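Local atomic coordinates of carbonic anhydrase (Neosartorya fumigata, PDB entry 6LAC), a protein that probably catalyses the reversible hydration of carbon dioxide to hydrogencarbonate, as a zinc-dependent beta-class carbonic anhydrase. Residues L103-P106 with W107-V110. The protein carries 1 engineered substitution. Numbering follows the deposited sequence.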
# COMPACT_ATOMS: atom_id res chain seq x y z
N LEU A 103 -4.53 8.05 14.99
CA LEU A 103 -3.23 7.44 14.58
C LEU A 103 -2.61 6.73 15.78
O LEU A 103 -2.28 7.39 16.76
CB LEU A 103 -2.32 8.52 14.00
CG LEU A 103 -1.08 8.01 13.26
CD1 LEU A 103 -1.45 7.24 12.00
CD2 LEU A 103 -0.14 9.16 12.94
N GLN A 104 -2.42 5.41 15.70
CA GLN A 104 -1.87 4.57 16.79
C GLN A 104 -0.34 4.55 16.75
O GLN A 104 0.27 4.95 15.72
CB GLN A 104 -2.41 3.15 16.69
CG GLN A 104 -3.94 3.13 16.68
CD GLN A 104 -4.53 1.80 16.28
OE1 GLN A 104 -3.83 0.80 16.21
NE2 GLN A 104 -5.84 1.80 16.05
N LYS A 105 0.26 4.11 17.84
CA LYS A 105 1.71 3.81 17.94
C LYS A 105 2.01 2.53 17.17
O LYS A 105 1.16 1.65 17.07
CB LYS A 105 2.12 3.61 19.40
CG LYS A 105 1.93 4.84 20.27
CD LYS A 105 2.30 4.57 21.70
CE LYS A 105 1.80 5.65 22.63
NZ LYS A 105 2.24 5.41 24.02
N PRO A 106 3.21 2.37 16.57
CA PRO A 106 4.28 3.38 16.65
C PRO A 106 4.27 4.56 15.67
O PRO A 106 5.06 5.47 15.82
CB PRO A 106 5.51 2.53 16.34
CG PRO A 106 5.00 1.47 15.41
CD PRO A 106 3.62 1.13 15.92
N TRP A 107 3.32 4.62 14.75
CA TRP A 107 3.21 5.74 13.78
C TRP A 107 3.18 7.08 14.51
O TRP A 107 3.92 8.02 14.15
CB TRP A 107 1.98 5.56 12.87
CG TRP A 107 2.07 4.35 11.99
CD1 TRP A 107 2.63 4.27 10.76
CD2 TRP A 107 1.74 2.99 12.35
NE1 TRP A 107 2.63 2.98 10.30
CE2 TRP A 107 2.07 2.17 11.26
CE3 TRP A 107 1.15 2.39 13.47
CZ2 TRP A 107 1.88 0.80 11.27
CZ3 TRP A 107 0.94 1.04 13.47
CH2 TRP A 107 1.34 0.24 12.41
N SER A 108 2.35 7.16 15.54
CA SER A 108 2.20 8.43 16.29
C SER A 108 3.50 8.75 17.04
O SER A 108 3.82 9.91 17.08
CB SER A 108 1.02 8.35 17.20
OG SER A 108 1.25 7.36 18.16
N SER A 109 4.23 7.76 17.52
CA SER A 109 5.53 7.95 18.22
C SER A 109 6.58 8.46 17.22
O SER A 109 7.38 9.39 17.54
CB SER A 109 6.01 6.71 18.91
OG SER A 109 4.98 6.10 19.68
N VAL A 110 6.61 7.92 16.00
CA VAL A 110 7.56 8.42 14.96
C VAL A 110 7.34 9.91 14.73
O VAL A 110 8.31 10.68 14.71
CB VAL A 110 7.39 7.63 13.67
CG1 VAL A 110 8.15 8.27 12.51
CG2 VAL A 110 7.79 6.19 13.94
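Leu103 meets Trp107 at the CB that carries the indole, not on its rings: CD1 of Leu103 stands 3.9 Å from CB of Trp107, and the two side chains run at about a right angle. With CG turned opposite the backbone nitrogen (chi1 -168°), the leucine sends its branched end back towards the start of the helix. Leu103 also packs on Tyr74 of the second subunit, while Trp107 and Gln104 rest on Ala70 of that subunit, placing this turn at the dimer interface.

The carbonyl of Gln104 serves two neighbours. Its O accepts the N-H of Ser108, 3.0 Å from Ser108 N, the donor lying 42° out of the carbonyl plane. This i to i+4 bond reaches from the loop after strand 83-89 into the first turn of helix 107-117, within the beta-class carbonic anhydrase fold. The same O of Gln104 also sits in plane at the edge of the indole, 3.5 Å from CE3 of Trp107.

Lys105 touches the helix with the root of its side chain: CG is 3.4 Å from OG of Ser108 and equally far from OG of Ser109. The extended chain carries the far end away while CG stays against the two serine oxygens. The peptide joining Lys105 to Pro106 is cis, as the separation of only 2.9 Å between CA of Lys105 and CA of Pro106 confirms.

Pro106 lies alongside Trp107, the two side chains pointing the same way; CG is over one face of the indole, and CD of Pro106 comes 3.6 Å from CZ3 of Trp107. Val63 touches both residues. The proline carbonyl O receives N-H from Val110 at 2.9 Å, with a C=O...N angle of 171°, and CG2 of Val110 packs against this same oxygen.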